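Local structure of single-stranded DNA-binding protein (Thermotoga maritima, 1Z9F) at residues T41-A46 with E75-Y80; L88-M93 with A113-F118. The protein probably binds single-stranded DNA through an OB-fold domain and works as a homotetramer. All coordinates share one frame; numbering follows the deposited sequence.

Overall arrangement
Both interactions lie within the OB-fold domain and reach the same sheet of that fold, their centres about 11 Å apart. Interaction 1 lays helix 71-80 against strand 39-48 through a few side chains, with no hydrogen bond between the two segments; it is small but mostly buried. Interaction 2 pairs two neighbouring strands of the sheet through their backbones and is only partly buried, with buried valines on one face and a mix of apolar and charged side chains on the other. The two meet where Phe43 CZ lies 4.2 Å from Val116 CG2 and where Phe76 and Tyr80 of the helix pack on Val116 and Phe118.

Interaction 1 of 2, residues T41-A46 with E75-Y80; sequences TTFTIA and EFARTY
Thr41 OG1 lies against helix 75-80, 3.6 Å from Arg78 CB, and within hydrogen-bonding reach of two acceptors, Glu31 OE1 and Ala74 O, with a single proton to offer them. These two polar partners sit just beyond the contact itself, one on strand 16-33 and the other in the helix a residue ahead of Glu75. The methyl of Thr41 does the apolar work: a chi1 of -56° sets OG1 beside the backbone N and leaves CG2 anti to it, where the methyl reaches the helix beside Ala77, 3.7 Å from Ala77 CB. The side chains of Thr41 and Arg78 cross at about a right angle, and the rest of the arginine bends at chi2 and leads away from the strand. In the OB fold a helix lies between the third and fourth strands and covers one end of the barrel, and helix 71-80 holds that place here; the axes of its segment 75-80 and of strand segment 41-46 approach to 8.0 Å at an angle of 61°. With an alanine at Thr41, the hydroxyl and methyl go, which is likely to leave Glu31 and the Ala74 carbonyl without their shared donor and to open a small gap beside Ala77 and Arg78. Two residues along the strand, Phe43 brings CE1 to 4.1 Å from Ala77 CB, and the ring also packs on Ile67 and Leu81.

Interaction 2 of 2, residues L88-M93 with A113-F118; sequences LVEGEM and ANVVRF
The beta hairpin formed by strands 86-96 and 108-118 of the OB fold carries a classic beta bulge here, in which Asn114 and Val115 both stand opposite Glu90. Glu90 O accepts from both residues: Asn114 N approaches in the carbonyl plane, at a rather short 2.6 Å, whereas Val115 N comes in tilted from it. Glu90 N returns a nearly straight bond to Val115 O (3.0 Å, 169° at the hydrogen), and the antiparallel pairing runs on to Leu88 and Arg117, where Leu88 N donates to Arg117 O at 2.8 Å. Past the bulge Gly91 pairs with Ala113, their CA atoms only 4.0 Å apart; a side chain on Gly91 would run into Ala113. Asn114 folds its amide back over this point, CG lying between its backbone N and carbonyl carbon (chi1 58°), which brings OD1 to 3.0 Å from Gly91 CA. Its ND2 makes a weak bond of 3.5 Å to Glu90 OE2, with the amide and carboxylate planes perpendicular.

Side chains alternate between the two faces of the pair. Val89 and Val116 lie side by side on one, with Val89 CG1 3.8 Å from Ala113 CB, and Ile67 of strand 62-70 packs on both Val89 and Ala113. On the other, Glu90 CB meets Val115 CB at 3.7 Å, and Val115 CG1 sits over one face of the Arg117 guanidinium, offset toward its rim. Lys18 of strand 16-33 forms a salt bridge with Glu90 OE2, so the carboxylate is probably held mainly by that charge, with the asparagine amide as a lesser partner, while the pairing itself rests on the backbone bonds, accompanied by apolar contacts on both faces.

Interaction 1 of 2, residues T41-A46 with E75-Y80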
loop_
_atom_site.group_PDB
_atom_site.type_symbol
_atom_site.label_atom_id
_atom_site.label_comp_id
_atom_site.label_asym_id
_atom_site.label_seq_id
_atom_site.Cartn_x
_atom_site.Cartn_y
_atom_site.Cartn_z
ATOM N N THR A 41 8.580 -2.559 -16.554
ATOM C CA THR A 41 8.107 -3.910 -16.411
ATOM C C THR A 41 7.091 -3.899 -15.265
ATOM O O THR A 41 7.310 -3.294 -14.228
ATOM C CB THR A 41 9.275 -4.872 -16.147
ATOM O OG1 THR A 41 10.238 -4.748 -17.207
ATOM C CG2 THR A 41 8.796 -6.302 -16.070
ATOM N N THR A 42 5.943 -4.509 -15.515
ATOM C CA THR A 42 4.911 -4.605 -14.543
ATOM C C THR A 42 4.654 -6.075 -14.300
ATOM O O THR A 42 4.936 -6.922 -15.154
ATOM C CB THR A 42 3.615 -3.895 -14.982
ATOM O OG1 THR A 42 3.055 -4.539 -16.141
ATOM C CG2 THR A 42 3.890 -2.427 -15.273
ATOM N N PHE A 43 4.168 -6.354 -13.094
ATOM C CA PHE A 43 3.708 -7.673 -12.708
ATOM C C PHE A 43 2.894 -7.527 -11.434
ATOM O O PHE A 43 3.009 -6.543 -10.726
ATOM C CB PHE A 43 4.870 -8.653 -12.512
ATOM C CG PHE A 43 5.904 -8.200 -11.535
ATOM C CD1 PHE A 43 6.921 -7.347 -11.929
ATOM C CD2 PHE A 43 5.897 -8.670 -10.231
ATOM C CE1 PHE A 43 7.911 -6.943 -11.032
ATOM C CE2 PHE A 43 6.881 -8.270 -9.311
ATOM C CZ PHE A 43 7.890 -7.402 -9.719
ATOM N N THR A 44 2.032 -8.496 -11.189
ATOM C CA THR A 44 1.152 -8.468 -10.055
ATOM C C THR A 44 1.538 -9.662 -9.224
ATOM O O THR A 44 1.807 -10.746 -9.755
ATOM C CB THR A 44 -0.357 -8.522 -10.443
ATOM O OG1 THR A 44 -0.816 -9.880 -10.477
ATOM C CG2 THR A 44 -0.620 -7.831 -11.813
ATOM N N ILE A 45 1.602 -9.434 -7.913
ATOM C CA ILE A 45 1.948 -10.480 -6.971
ATOM C C ILE A 45 0.728 -10.860 -6.136
ATOM O O ILE A 45 -0.192 -10.052 -5.943
ATOM C CB ILE A 45 3.150 -10.082 -6.079
ATOM C CG1 ILE A 45 2.910 -8.733 -5.388
ATOM C CG2 ILE A 45 4.432 -10.048 -6.930
ATOM C CD1 ILE A 45 3.964 -8.380 -4.372
ATOM N N ALA A 46 0.710 -12.107 -5.679
ATOM C CA ALA A 46 -0.330 -12.580 -4.788
ATOM C C ALA A 46 0.276 -12.557 -3.414
ATOM O O ALA A 46 1.257 -13.258 -3.174
ATOM C CB ALA A 46 -0.761 -13.987 -5.152
ATOM N N GLU A 75 14.469 -3.891 -16.215
ATOM C CA GLU A 75 15.311 -4.809 -16.980
ATOM C C GLU A 75 15.544 -6.098 -16.202
ATOM O O GLU A 75 15.353 -7.193 -16.739
ATOM C CB GLU A 75 16.663 -4.174 -17.337
ATOM C CG GLU A 75 16.578 -2.963 -18.249
ATOM C CD GLU A 75 17.937 -2.364 -18.540
ATOM O OE1 GLU A 75 18.776 -3.070 -19.146
ATOM O OE2 GLU A 75 18.163 -1.187 -18.174
ATOM N N PHE A 76 15.963 -5.968 -14.944
ATOM C CA PHE A 76 16.141 -7.132 -14.076
ATOM C C PHE A 76 14.843 -7.927 -13.971
ATOM O O PHE A 76 14.855 -9.156 -14.032
ATOM C CB PHE A 76 16.621 -6.727 -12.675
ATOM C CG PHE A 76 16.292 -7.744 -11.607
ATOM C CD1 PHE A 76 15.117 -7.644 -10.874
ATOM C CD2 PHE A 76 17.140 -8.814 -11.361
ATOM C CE1 PHE A 76 14.794 -8.593 -9.922
ATOM C CE2 PHE A 76 16.831 -9.762 -10.393
ATOM C CZ PHE A 76 15.658 -9.651 -9.675
ATOM N N ALA A 77 13.725 -7.218 -13.824
ATOM C CA ALA A 77 12.434 -7.865 -13.595
ATOM C C ALA A 77 12.094 -8.775 -14.753
ATOM O O ALA A 77 11.991 -9.985 -14.595
ATOM C CB ALA A 77 11.319 -6.836 -13.381
ATOM N N ARG A 78 11.959 -8.175 -15.924
ATOM C CA ARG A 78 11.644 -8.911 -17.155
ATOM C C ARG A 78 12.590 -10.078 -17.484
ATOM O O ARG A 78 12.118 -11.166 -17.808
ATOM C CB ARG A 78 11.580 -7.950 -18.324
ATOM C CG ARG A 78 11.358 -8.643 -19.639
ATOM C CD ARG A 78 9.950 -9.273 -19.746
ATOM N NE ARG A 78 9.837 -10.239 -20.845
ATOM C CZ ARG A 78 10.029 -9.968 -22.130
ATOM N NH1 ARG A 78 10.379 -8.755 -22.537
ATOM N NH2 ARG A 78 9.880 -10.931 -23.030
ATOM N N THR A 79 13.901 -9.876 -17.378
ATOM C CA THR A 79 14.845 -10.943 -17.757
ATOM C C THR A 79 15.060 -12.014 -16.674
ATOM O O THR A 79 15.693 -13.034 -16.945
ATOM C CB THR A 79 16.238 -10.409 -18.282
ATOM O OG1 THR A 79 17.113 -10.078 -17.202
ATOM C CG2 THR A 79 16.076 -9.198 -19.193
ATOM N N TYR A 80 14.542 -11.798 -15.465
ATOM C CA TYR A 80 14.703 -12.781 -14.379
ATOM C C TYR A 80 13.411 -13.270 -13.712
ATOM O O TYR A 80 13.356 -14.424 -13.298
ATOM C CB TYR A 80 15.695 -12.268 -13.329
ATOM C CG TYR A 80 17.103 -12.138 -13.866
ATOM C CD1 TYR A 80 17.939 -13.243 -13.945
ATOM C CD2 TYR A 80 17.590 -10.916 -14.312
ATOM C CE1 TYR A 80 19.225 -13.133 -14.443
ATOM C CE2 TYR A 80 18.871 -10.793 -14.813
ATOM C CZ TYR A 80 19.687 -11.902 -14.881
ATOM O OH TYR A 80 20.967 -11.771 -15.392
#

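Interaction 2 of 2, residues L88-M93 with A113-F118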
loop_
_atom_site.group_PDB
_atom_site.type_symbol
_atom_site.label_atom_id
_atom_site.label_comp_id
_atom_site.label_asym_id
_atom_site.label_seq_id
_atom_site.Cartn_x
_atom_site.Cartn_y
_atom_site.Cartn_z
ATOM N N LEU A 88 10.309 -10.360 -2.756
ATOM C CA LEU A 88 10.140 -9.236 -1.873
ATOM C C LEU A 88 10.014 -8.038 -2.769
ATOM O O LEU A 88 10.764 -7.904 -3.730
ATOM C CB LEU A 88 11.349 -9.055 -0.956
ATOM C CG LEU A 88 11.150 -7.894 0.026
ATOM C CD1 LEU A 88 11.599 -8.317 1.377
ATOM C CD2 LEU A 88 11.814 -6.566 -0.396
ATOM N N VAL A 89 9.057 -7.175 -2.479
ATOM C CA VAL A 89 8.956 -5.909 -3.163
ATOM C C VAL A 89 8.953 -4.774 -2.156
ATOM O O VAL A 89 8.153 -4.743 -1.240
ATOM C CB VAL A 89 7.705 -5.852 -4.066
ATOM C CG1 VAL A 89 7.431 -4.433 -4.536
ATOM C CG2 VAL A 89 7.886 -6.794 -5.271
ATOM N N GLU A 90 9.858 -3.836 -2.360
ATOM C CA GLU A 90 9.892 -2.629 -1.593
ATOM C C GLU A 90 9.619 -1.444 -2.505
ATOM O O GLU A 90 10.216 -1.303 -3.559
ATOM C CB GLU A 90 11.258 -2.462 -0.967
ATOM C CG GLU A 90 11.228 -1.432 0.078
ATOM C CD GLU A 90 12.538 -1.073 0.522
ATOM O OE1 GLU A 90 13.384 -1.975 0.583
ATOM O OE2 GLU A 90 12.747 0.108 0.838
ATOM N N GLY A 91 8.712 -0.575 -2.106
ATOM C CA GLY A 91 8.541 0.630 -2.861
ATOM C C GLY A 91 7.506 1.550 -2.291
ATOM O O GLY A 91 7.370 1.658 -1.077
ATOM N N GLU A 92 6.789 2.235 -3.190
ATOM C CA GLU A 92 5.780 3.181 -2.767
ATOM C C GLU A 92 4.432 2.780 -3.236
ATOM O O GLU A 92 4.278 2.181 -4.286
ATOM C CB GLU A 92 6.121 4.564 -3.245
ATOM C CG GLU A 92 7.169 5.202 -2.422
ATOM C CD GLU A 92 7.523 6.572 -2.935
ATOM O OE1 GLU A 92 6.940 6.944 -3.981
ATOM O OE2 GLU A 92 8.393 7.258 -2.317
ATOM N N MET A 93 3.437 3.071 -2.422
ATOM C CA MET A 93 2.073 2.747 -2.797
ATOM C C MET A 93 1.532 3.985 -3.487
ATOM O O MET A 93 1.318 5.019 -2.858
ATOM C CB MET A 93 1.261 2.332 -1.573
ATOM C CG MET A 93 -0.140 1.759 -1.890
ATOM S SD MET A 93 -0.134 0.319 -2.985
ATOM C CE MET A 93 -0.784 0.976 -4.448
ATOM N N ALA A 113 8.124 0.011 -7.320
ATOM C CA ALA A 113 9.113 -0.698 -6.569
ATOM C C ALA A 113 10.443 -0.014 -6.707
ATOM O O ALA A 113 10.847 0.415 -7.808
ATOM C CB ALA A 113 9.198 -2.142 -7.006
ATOM N N ASN A 114 11.144 0.104 -5.582
ATOM C CA ASN A 114 12.540 0.486 -5.641
ATOM C C ASN A 114 13.428 -0.736 -5.490
ATOM O O ASN A 114 14.567 -0.679 -5.827
ATOM C CB ASN A 114 12.864 1.608 -4.642
ATOM C CG ASN A 114 12.551 1.258 -3.208
ATOM O OD1 ASN A 114 11.412 1.440 -2.733
ATOM N ND2 ASN A 114 13.581 0.831 -2.459
ATOM N N VAL A 115 12.893 -1.848 -4.992
ATOM C CA VAL A 115 13.665 -3.074 -4.765
ATOM C C VAL A 115 12.800 -4.286 -5.108
ATOM O O VAL A 115 11.634 -4.324 -4.756
ATOM C CB VAL A 115 14.120 -3.156 -3.281
ATOM C CG1 VAL A 115 14.605 -4.562 -2.901
ATOM C CG2 VAL A 115 15.205 -2.156 -3.006
ATOM N N VAL A 116 13.363 -5.250 -5.828
ATOM C CA VAL A 116 12.749 -6.573 -5.984
ATOM C C VAL A 116 13.812 -7.662 -5.841
ATOM O O VAL A 116 14.719 -7.767 -6.677
ATOM C CB VAL A 116 12.050 -6.768 -7.343
ATOM C CG1 VAL A 116 11.395 -8.157 -7.403
ATOM C CG2 VAL A 116 11.021 -5.679 -7.595
ATOM N N ARG A 117 13.699 -8.451 -4.774
ATOM C CA ARG A 117 14.527 -9.633 -4.567
ATOM C C ARG A 117 13.732 -10.927 -4.652
ATOM O O ARG A 117 12.619 -11.029 -4.116
ATOM C CB ARG A 117 15.170 -9.618 -3.191
ATOM C CG ARG A 117 15.844 -8.346 -2.854
ATOM C CD ARG A 117 16.996 -8.564 -1.924
ATOM N NE ARG A 117 17.754 -7.330 -1.906
ATOM C CZ ARG A 117 17.451 -6.265 -1.178
ATOM N NH1 ARG A 117 16.434 -6.302 -0.346
ATOM N NH2 ARG A 117 18.182 -5.161 -1.260
ATOM N N PHE A 118 14.333 -11.926 -5.294
ATOM C CA PHE A 118 13.877 -13.297 -5.146
ATOM C C PHE A 118 13.988 -13.677 -3.682
ATOM O O PHE A 118 14.946 -13.293 -3.012
ATOM C CB PHE A 118 14.733 -14.263 -5.960
ATOM C CG PHE A 118 14.644 -14.051 -7.429
ATOM C CD1 PHE A 118 13.415 -14.078 -8.070
ATOM C CD2 PHE A 118 15.788 -13.831 -8.180
ATOM C CE1 PHE A 118 13.332 -13.888 -9.431
ATOM C CE2 PHE A 118 15.710 -13.641 -9.546
ATOM C CZ PHE A 118 14.479 -13.668 -10.170
#